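Local coordinates for protein polyprenyl synthetase (Zymomonas mobilis subsp. mobilis, PDB 4KKM) that probably acts as a prenyltransferase, building farnesyl or longer isoprenoid diphosphates with the help of divalent metal ions, at residues L71-V85 with L210-Q224. Sequence-based numbering, arbitrary orientation.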
# COMPACT_ATOMS: atom_id res chain seq x y z
N LEU B 71 -4.74 -12.67 15.13
CA LEU B 71 -3.77 -13.75 15.02
C LEU B 71 -2.40 -13.23 14.59
O LEU B 71 -1.37 -13.68 15.09
CB LEU B 71 -4.27 -14.81 14.04
CG LEU B 71 -3.24 -15.91 13.73
CD1 LEU B 71 -2.91 -16.69 15.00
CD2 LEU B 71 -3.75 -16.83 12.62
N ARG B 72 -2.39 -12.27 13.68
CA ARG B 72 -1.11 -11.77 13.18
C ARG B 72 -0.36 -10.89 14.19
O ARG B 72 0.83 -11.09 14.41
CB ARG B 72 -1.26 -11.14 11.78
CG ARG B 72 -1.57 -12.21 10.73
CD ARG B 72 -2.38 -11.69 9.54
NE ARG B 72 -2.89 -12.79 8.73
CZ ARG B 72 -4.00 -13.48 9.01
NH1 ARG B 72 -4.72 -13.18 10.08
NH2 ARG B 72 -4.38 -14.47 8.22
N PRO B 73 -1.05 -9.92 14.83
CA PRO B 73 -0.40 -9.25 15.96
C PRO B 73 0.07 -10.22 17.04
O PRO B 73 1.15 -10.02 17.61
CB PRO B 73 -1.51 -8.34 16.50
CG PRO B 73 -2.30 -7.98 15.27
CD PRO B 73 -2.28 -9.23 14.41
N LEU B 74 -0.72 -11.25 17.31
CA LEU B 74 -0.36 -12.23 18.34
C LEU B 74 0.95 -12.94 18.00
O LEU B 74 1.80 -13.14 18.86
CB LEU B 74 -1.49 -13.25 18.51
CG LEU B 74 -1.21 -14.40 19.48
CD1 LEU B 74 -1.11 -13.88 20.92
CD2 LEU B 74 -2.29 -15.48 19.36
N LEU B 75 1.11 -13.31 16.73
CA LEU B 75 2.34 -13.94 16.28
C LEU B 75 3.54 -13.02 16.40
O LEU B 75 4.63 -13.45 16.79
CB LEU B 75 2.20 -14.41 14.82
CG LEU B 75 1.33 -15.64 14.61
CD1 LEU B 75 1.04 -15.84 13.12
CD2 LEU B 75 2.00 -16.87 15.20
N VAL B 76 3.36 -11.75 16.05
CA VAL B 76 4.43 -10.77 16.21
C VAL B 76 4.84 -10.66 17.68
O VAL B 76 6.03 -10.77 18.01
CB VAL B 76 4.02 -9.37 15.69
CG1 VAL B 76 5.08 -8.34 16.07
CG2 VAL B 76 3.81 -9.41 14.19
N VAL B 77 3.86 -10.47 18.55
CA VAL B 77 4.10 -10.32 19.98
C VAL B 77 4.79 -11.56 20.55
O VAL B 77 5.77 -11.45 21.29
CB VAL B 77 2.79 -10.03 20.75
CG1 VAL B 77 3.00 -10.19 22.25
CG2 VAL B 77 2.26 -8.63 20.42
N ALA B 78 4.29 -12.74 20.19
CA ALA B 78 4.85 -13.99 20.69
C ALA B 78 6.25 -14.28 20.15
O ALA B 78 7.04 -14.96 20.81
CB ALA B 78 3.91 -15.17 20.40
N THR B 79 6.55 -13.80 18.96
CA THR B 79 7.88 -14.00 18.40
C THR B 79 8.87 -13.00 19.00
O THR B 79 9.99 -13.36 19.37
CB THR B 79 7.90 -13.89 16.86
OG1 THR B 79 6.91 -14.77 16.31
CG2 THR B 79 9.27 -14.30 16.32
N CYS B 80 8.46 -11.74 19.11
CA CYS B 80 9.31 -10.73 19.76
C CYS B 80 9.64 -11.12 21.20
O CYS B 80 10.72 -10.79 21.71
CB CYS B 80 8.66 -9.35 19.70
SG CYS B 80 8.67 -8.63 18.06
N ALA B 81 8.72 -11.84 21.83
CA ALA B 81 8.90 -12.32 23.20
C ALA B 81 10.09 -13.28 23.34
O ALA B 81 10.61 -13.46 24.44
CB ALA B 81 7.62 -12.97 23.71
N LEU B 82 10.50 -13.91 22.24
CA LEU B 82 11.64 -14.82 22.27
C LEU B 82 12.92 -14.08 22.61
O LEU B 82 13.85 -14.65 23.18
CB LEU B 82 11.84 -15.49 20.91
CG LEU B 82 10.71 -16.35 20.36
CD1 LEU B 82 11.03 -16.83 18.94
CD2 LEU B 82 10.51 -17.51 21.28
N PHE B 83 12.97 -12.82 22.22
CA PHE B 83 14.17 -12.03 22.36
C PHE B 83 13.84 -10.87 23.29
O PHE B 83 12.79 -10.88 23.93
CB PHE B 83 14.61 -11.59 20.97
CG PHE B 83 14.50 -12.70 19.94
CD1 PHE B 83 15.22 -13.87 20.11
CD2 PHE B 83 13.64 -12.59 18.85
CE1 PHE B 83 15.11 -14.91 19.19
CE2 PHE B 83 13.53 -13.63 17.93
CZ PHE B 83 14.26 -14.79 18.10
N ASN B 84 14.71 -9.89 23.42
CA ASN B 84 14.37 -8.80 24.34
C ASN B 84 13.87 -7.58 23.59
O ASN B 84 14.53 -6.55 23.55
CB ASN B 84 15.52 -8.45 25.29
CG ASN B 84 15.01 -7.93 26.63
OD1 ASN B 84 13.87 -8.20 27.02
ND2 ASN B 84 15.85 -7.18 27.33
N VAL B 85 12.69 -7.72 22.99
CA VAL B 85 12.10 -6.64 22.22
C VAL B 85 11.11 -5.86 23.06
O VAL B 85 10.29 -6.45 23.77
CB VAL B 85 11.40 -7.20 20.97
CG1 VAL B 85 10.79 -6.07 20.16
CG2 VAL B 85 12.40 -8.00 20.14
N LEU B 210 1.92 -13.30 4.92
CA LEU B 210 1.75 -12.46 6.11
C LEU B 210 2.22 -13.17 7.38
O LEU B 210 2.78 -12.53 8.27
CB LEU B 210 0.32 -11.98 6.28
CG LEU B 210 -0.32 -11.10 5.19
CD1 LEU B 210 -1.48 -10.31 5.79
CD2 LEU B 210 0.68 -10.17 4.51
N PHE B 211 1.97 -14.48 7.47
CA PHE B 211 2.44 -15.25 8.61
C PHE B 211 3.97 -15.22 8.64
O PHE B 211 4.58 -15.04 9.70
CB PHE B 211 1.96 -16.71 8.54
CG PHE B 211 0.48 -16.87 8.77
CD1 PHE B 211 -0.18 -16.08 9.70
CD2 PHE B 211 -0.26 -17.80 8.05
CE1 PHE B 211 -1.54 -16.21 9.92
CE2 PHE B 211 -1.63 -17.94 8.26
CZ PHE B 211 -2.26 -17.15 9.20
N GLY B 212 4.58 -15.41 7.48
CA GLY B 212 6.03 -15.34 7.36
C GLY B 212 6.55 -14.01 7.88
O GLY B 212 7.56 -13.96 8.59
N PHE B 213 5.86 -12.93 7.53
CA PHE B 213 6.28 -11.61 8.01
C PHE B 213 6.24 -11.53 9.53
O PHE B 213 7.14 -10.97 10.15
CB PHE B 213 5.41 -10.49 7.44
CG PHE B 213 5.71 -9.16 8.07
CD1 PHE B 213 6.78 -8.40 7.63
CD2 PHE B 213 4.96 -8.70 9.14
CE1 PHE B 213 7.07 -7.18 8.22
CE2 PHE B 213 5.27 -7.49 9.75
CZ PHE B 213 6.32 -6.74 9.28
N CYS B 214 5.18 -12.06 10.13
CA CYS B 214 5.03 -12.00 11.58
C CYS B 214 6.22 -12.63 12.31
O CYS B 214 6.73 -12.07 13.28
CB CYS B 214 3.74 -12.69 12.02
SG CYS B 214 2.24 -11.85 11.49
N LEU B 215 6.66 -13.78 11.82
CA LEU B 215 7.77 -14.52 12.43
C LEU B 215 9.10 -13.84 12.11
O LEU B 215 9.97 -13.70 12.97
CB LEU B 215 7.79 -15.98 11.96
CG LEU B 215 6.96 -16.98 12.80
CD1 LEU B 215 7.59 -17.19 14.17
CD2 LEU B 215 5.50 -16.54 12.92
N GLU B 216 9.25 -13.42 10.86
CA GLU B 216 10.49 -12.78 10.44
C GLU B 216 10.67 -11.44 11.15
O GLU B 216 11.79 -11.06 11.49
CB GLU B 216 10.55 -12.61 8.92
CG GLU B 216 11.88 -12.05 8.42
CD GLU B 216 12.00 -12.02 6.90
OE1 GLU B 216 10.99 -12.29 6.21
OE2 GLU B 216 13.11 -11.73 6.41
N ALA B 217 9.56 -10.76 11.40
CA ALA B 217 9.60 -9.47 12.10
C ALA B 217 10.19 -9.62 13.50
O ALA B 217 10.95 -8.77 13.96
CB ALA B 217 8.20 -8.86 12.17
N GLY B 218 9.85 -10.72 14.17
CA GLY B 218 10.40 -11.00 15.48
C GLY B 218 11.90 -11.17 15.44
O GLY B 218 12.63 -10.64 16.28
N ALA B 219 12.38 -11.91 14.44
CA ALA B 219 13.80 -12.11 14.24
C ALA B 219 14.51 -10.79 13.93
O ALA B 219 15.59 -10.53 14.43
CB ALA B 219 14.04 -13.11 13.12
N ILE B 220 13.87 -9.97 13.10
CA ILE B 220 14.42 -8.67 12.72
C ILE B 220 14.49 -7.73 13.92
O ILE B 220 15.53 -7.11 14.18
CB ILE B 220 13.59 -8.04 11.57
CG1 ILE B 220 13.81 -8.82 10.27
CG2 ILE B 220 13.94 -6.57 11.36
CD1 ILE B 220 12.84 -8.45 9.15
N MET B 221 13.40 -7.65 14.68
CA MET B 221 13.34 -6.81 15.87
C MET B 221 14.34 -7.29 16.92
O MET B 221 14.82 -6.51 17.74
CB MET B 221 11.92 -6.75 16.45
CG MET B 221 10.90 -5.99 15.59
SD MET B 221 11.09 -4.19 15.70
CE MET B 221 10.35 -3.88 17.30
N GLY B 222 14.66 -8.58 16.88
CA GLY B 222 15.57 -9.17 17.84
C GLY B 222 17.02 -9.22 17.38
O GLY B 222 17.86 -9.80 18.07
N ARG B 223 17.30 -8.63 16.22
CA ARG B 223 18.63 -8.65 15.60
C ARG B 223 19.21 -10.06 15.54
O ARG B 223 20.37 -10.26 15.88
CB ARG B 223 19.62 -7.73 16.34
CG ARG B 223 19.20 -6.28 16.51
CD ARG B 223 18.40 -5.76 15.33
NE ARG B 223 19.18 -5.53 14.11
CZ ARG B 223 18.81 -5.93 12.90
NH1 ARG B 223 17.67 -6.60 12.72
NH2 ARG B 223 19.59 -5.66 11.85
N GLN B 224 18.40 -11.02 15.12
CA GLN B 224 18.81 -12.42 15.14
C GLN B 224 19.53 -12.85 13.86
O GLN B 224 19.34 -12.25 12.81
CB GLN B 224 17.60 -13.32 15.42
CG GLN B 224 16.97 -13.06 16.78
CD GLN B 224 17.91 -13.42 17.91
OE1 GLN B 224 18.35 -14.57 18.01
NE2 GLN B 224 18.25 -12.45 18.74
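Thr79 drops as a knob into a hole made by Cys214, Leu215, Gly218 and Ala219, a closely packed part of this near-parallel helix pair in the all-helical isoprenoid synthase fold. The axes of 71-80 and 210-221 cross at -29° and approach to 7.9 Å. Gly218 permits this: CG2 of Thr79, anti to its own nitrogen, lies 3.6 Å from Gly218 CA. The same torsion turns OG1 back to Leu75 O, a 2.7 Å hydrogen bond that satisfies the buried hydroxyl while Leu215 CD1 presses on it. One turn earlier, Leu75 CB meets Cys214 CB, and Val76 CG2 packs against the same Cys214 CB.

At the N-terminal end of 71-80, Phe211 is wedged between Leu71 CD2, Leu75 CD1 and Arg72, whose guanidinium lies 23° from the ring plane with Phe211 CE1 over one face. Arg72 also touches His101 of helix 87-109, the helix that carries the calcium ligand Asp108.

Toward the other end the helices give way to turns, and packing passes to partly exposed residues. A Schellman motif at Arg223 ends helix 208-221, and Val85 CG1 reaches Met221 CE. Phe83 is sandwiched between Leu82 CB and Gln224, whose amide stacks 9° from the ring plane. Gln224 CG sits 3.5 Å from the ring centroid. The amide is tied down by its NE2, which hydrogen-bonds Gly222 O at 2.8 Å.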